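Side-chain contact in DotU family type IV/VI secretion system protein (Acinetobacter baumannii, PDB 6Y4R), which probably serves as a component of the type VI secretion system, the deposited chain being the cytoplasmic domain of TssL: residues A[16-21]-A[71-76]. Numbering follows the deposited sequence.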
ATOM      1  N   PHE A  16      -4.239  -2.316   9.205  1.00 35.91           N
ATOM      2  CA  PHE A  16      -3.780  -2.503  10.572  1.00 32.68           C
ATOM      3  C   PHE A  16      -4.569  -3.599  11.278  1.00 29.94           C
ATOM      4  O   PHE A  16      -4.000  -4.343  12.085  1.00 35.22           O
ATOM      5  CB  PHE A  16      -3.872  -1.167  11.325  1.00 45.86           C
ATOM      6  CG  PHE A  16      -2.888  -1.026  12.465  1.00 58.69           C
ATOM      7  CD1 PHE A  16      -1.588  -1.503  12.358  1.00 62.94           C
ATOM      8  CD2 PHE A  16      -3.273  -0.407  13.657  1.00 65.64           C
ATOM      9  CE1 PHE A  16      -0.689  -1.372  13.419  1.00 67.63           C
ATOM     10  CE2 PHE A  16      -2.380  -0.269  14.729  1.00 64.94           C
ATOM     11  CZ  PHE A  16      -1.088  -0.754  14.611  1.00 67.25           C
ATOM     12  N   LEU A  17      -5.872  -3.732  10.982  1.00 34.07           N
ATOM     13  CA  LEU A  17      -6.688  -4.756  11.646  1.00 35.43           C
ATOM     14  C   LEU A  17      -6.263  -6.160  11.241  1.00 35.03           C
ATOM     15  O   LEU A  17      -6.200  -7.067  12.081  1.00 41.96           O
ATOM     16  CB  LEU A  17      -8.177  -4.594  11.329  1.00 31.76           C
ATOM     17  CG  LEU A  17      -8.971  -3.436  11.915  1.00 30.01           C
ATOM     18  CD1 LEU A  17     -10.358  -3.381  11.276  1.00 26.29           C
ATOM     19  CD2 LEU A  17      -9.057  -3.524  13.447  1.00 29.36           C
ATOM     20  N   ILE A  18      -6.001  -6.366   9.955  1.00 28.91           N
ATOM     21  CA  ILE A  18      -5.545  -7.674   9.484  1.00 33.80           C
ATOM     22  C   ILE A  18      -4.178  -7.999  10.059  1.00 39.63           C
ATOM     23  O   ILE A  18      -3.910  -9.141  10.464  1.00 47.08           O
ATOM     24  CB  ILE A  18      -5.554  -7.730   7.946  1.00 31.20           C
ATOM     25  CG1 ILE A  18      -6.982  -7.513   7.436  1.00 30.29           C
ATOM     26  CG2 ILE A  18      -4.912  -9.013   7.442  1.00 28.33           C
ATOM     27  CD1 ILE A  18      -7.132  -7.742   5.959  1.00 44.97           C
ATOM     28  N   ARG A  19      -3.303  -6.996  10.132  1.00 35.71           N
ATOM     29  CA  ARG A  19      -2.011  -7.208  10.761  1.00 29.50           C
ATOM     30  C   ARG A  19      -2.204  -7.583  12.214  1.00 29.36           C
ATOM     31  O   ARG A  19      -1.450  -8.395  12.756  1.00 37.04           O
ATOM     32  CB  ARG A  19      -1.184  -5.934  10.646  1.00 31.90           C
ATOM     33  CG  ARG A  19      -0.573  -5.639   9.264  1.00 41.37           C
ATOM     34  CD  ARG A  19       0.454  -4.531   9.437  1.00 44.36           C
ATOM     35  NE  ARG A  19       1.831  -5.010   9.525  1.00 45.30           N
ATOM     36  CZ  ARG A  19       2.727  -4.485  10.355  1.00 48.25           C
ATOM     37  NH1 ARG A  19       2.370  -3.495  11.175  1.00 45.26           N
ATOM     38  NH2 ARG A  19       3.968  -4.959  10.382  1.00 49.19           N
ATOM     39  N   ASN A  20      -3.243  -7.031  12.841  1.00 31.23           N
ATOM     40  CA  ASN A  20      -3.591  -7.297  14.227  1.00 35.08           C
ATOM     41  C   ASN A  20      -4.538  -8.478  14.383  1.00 34.72           C
ATOM     42  O   ASN A  20      -5.218  -8.594  15.416  1.00 34.45           O
ATOM     43  CB  ASN A  20      -4.195  -6.047  14.848  1.00 39.35           C
ATOM     44  CG  ASN A  20      -3.199  -4.918  14.947  1.00 40.20           C
ATOM     45  OD1 ASN A  20      -1.995  -5.113  14.716  1.00 48.41           O
ATOM     46  ND2 ASN A  20      -3.683  -3.733  15.327  1.00 36.16           N
ATOM     47  N   GLN A  21      -4.613  -9.336  13.373  1.00 36.52           N
ATOM     48  CA  GLN A  21      -5.231 -10.649  13.431  1.00 36.95           C
ATOM     49  C   GLN A  21      -6.753 -10.566  13.429  1.00 35.17           C
ATOM     50  O   GLN A  21      -7.419 -11.581  13.698  1.00 38.35           O
ATOM     51  CB  GLN A  21      -4.724 -11.448  14.640  1.00 34.83           C
ATOM     52  CG  GLN A  21      -3.260 -11.863  14.493  1.00 30.10           C
ATOM     53  CD  GLN A  21      -2.930 -12.289  13.059  1.00 38.35           C
ATOM     54  OE1 GLN A  21      -3.209 -13.422  12.654  1.00 45.73           O
ATOM     55  NE2 GLN A  21      -2.299 -11.389  12.297  1.00 34.31           N
ATOM     56  N   VAL A  71      -2.337 -12.294   1.731  1.00 22.36           N
ATOM     57  CA  VAL A  71      -1.841 -13.566   1.214  1.00 23.12           C
ATOM     58  C   VAL A  71      -0.752 -14.192   2.103  1.00 24.00           C
ATOM     59  O   VAL A  71      -0.597 -15.419   2.101  1.00 30.45           O
ATOM     60  CB  VAL A  71      -1.390 -13.373  -0.260  1.00 23.18           C
ATOM     61  CG1 VAL A  71      -0.014 -12.644  -0.382  1.00 23.34           C
ATOM     62  CG2 VAL A  71      -1.398 -14.693  -1.001  1.00 24.01           C
ATOM     63  N   THR A  72      -0.005 -13.396   2.882  1.00 23.98           N
ATOM     64  CA  THR A  72       1.065 -13.920   3.740  1.00 25.04           C
ATOM     65  C   THR A  72       0.540 -14.521   5.044  1.00 32.91           C
ATOM     66  O   THR A  72       1.295 -15.195   5.765  1.00 34.90           O
ATOM     67  CB  THR A  72       2.107 -12.839   4.062  1.00 25.05           C
ATOM     68  OG1 THR A  72       1.459 -11.635   4.504  1.00 26.57           O
ATOM     69  CG2 THR A  72       2.959 -12.550   2.837  1.00 26.79           C
ATOM     70  N   GLN A  73      -0.709 -14.244   5.391  1.00 24.78           N
ATOM     71  CA  GLN A  73      -1.270 -14.741   6.632  1.00 25.27           C
ATOM     72  C   GLN A  73      -1.203 -16.256   6.706  1.00 26.34           C
ATOM     73  O   GLN A  73      -1.638 -16.960   5.795  1.00 26.28           O
ATOM     74  CB  GLN A  73      -2.715 -14.270   6.742  1.00 24.45           C
ATOM     75  CG  GLN A  73      -2.852 -12.793   7.017  1.00 23.79           C
ATOM     76  CD  GLN A  73      -2.015 -12.322   8.209  1.00 30.25           C
ATOM     77  OE1 GLN A  73      -1.456 -11.232   8.174  1.00 32.49           O
ATOM     78  NE2 GLN A  73      -1.994 -13.108   9.292  1.00 35.31           N
ATOM     79  N   GLN A  74      -0.661 -16.763   7.810  1.00 35.08           N
ATOM     80  CA  GLN A  74      -0.555 -18.203   7.996  1.00 40.86           C
ATOM     81  C   GLN A  74      -1.533 -18.766   9.007  1.00 40.93           C
ATOM     82  O   GLN A  74      -1.623 -19.992   9.141  1.00 46.12           O
ATOM     83  CB  GLN A  74       0.863 -18.599   8.413  1.00 46.78           C
ATOM     84  CG  GLN A  74       1.923 -17.942   7.586  1.00 57.30           C
ATOM     85  CD  GLN A  74       3.256 -18.586   7.795  1.00 69.85           C
ATOM     86  OE1 GLN A  74       4.296 -18.004   7.463  1.00 80.14           O
ATOM     87  NE2 GLN A  74       3.233 -19.830   8.286  1.00 68.15           N
ATOM     88  N   ASP A  75      -2.208 -17.974   9.696  1.00 41.56           N
ATOM     89  CA  ASP A  75      -3.042 -18.667  10.659  1.00 41.46           C
ATOM     90  C   ASP A  75      -4.372 -19.110  10.004  1.00 39.43           C
ATOM     91  O   ASP A  75      -4.883 -18.436   9.103  1.00 37.40           O
ATOM     92  CB  ASP A  75      -3.130 -17.798  11.937  1.00 44.61           C
ATOM     93  CG  ASP A  75      -4.194 -18.236  12.901  1.00 52.85           C
ATOM     94  OD1 ASP A  75      -3.990 -18.077  14.149  1.00 67.49           O
ATOM     95  OD2 ASP A  75      -5.309 -18.463  12.415  1.00 41.31           O
ATOM     96  N   PRO A  76      -4.905 -20.285  10.385  1.00 40.62           N
ATOM     97  CA  PRO A  76      -5.968 -20.927   9.576  1.00 37.09           C
ATOM     98  C   PRO A  76      -7.297 -20.180   9.548  1.00 30.82           C
ATOM     99  O   PRO A  76      -8.088 -20.409   8.621  1.00 29.25           O
ATOM    100  CB  PRO A  76      -6.146 -22.292  10.243  1.00 30.65           C
ATOM    101  CG  PRO A  76      -5.025 -22.450  11.195  1.00 31.91           C
ATOM    102  CD  PRO A  76      -4.315 -21.181  11.401  1.00 31.24           C
TER
HETATM  103  O   HOH W   1      -2.042 -14.973  10.944  1.00 44.31           O
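Water 1 joins the two segments through Q21: it donates to the side-chain oxygen OE1 of Q21 over 2.6 Å and accepts from the backbone N of D75 over a longer 3.3 Å. A single solvent molecule thus carries the polar link. The same amide of Q21 is also held by R19: its NE2 donates to O of R19 at 3.1 Å in a nearly straight bond (160°). R19 O lies in the plane of the Q21 amide, whereas NE2 stands above the R19 carbonyl plane rather than on a lone pair. The side chain of Q21 is bent at its second torsion (chi2 -39°), which folds the amide back over the helix end while OE1 still faces the water.

Q73 supplies most of the loop's contact surface. Its side chain, also bent at chi2, reaches between I18 and Q21, and its amide plane is turned 41° from that of Q21. The methyl CG2 of I18 lies loosely beside the amide end of Q73, while this buried isoleucine also touches T69 and I70 of helix 52-71. Y78 touches both glutamines, and OD2 of D75 is hydrogen-bonded to OG of S77.

The helical side of the contact is a Schellman motif: Q21, with positive phi, is its C' residue, N of Q21 bonds to O of I18 at 3.0 Å, and N of Y22 reaches back to O of L17. The arrangement is that of a Schellman-capped helix C-terminus, here helix 9-19, water-bridged to the loop connecting helices 52-71 and 79-85 in an all-helical domain of the DotU family.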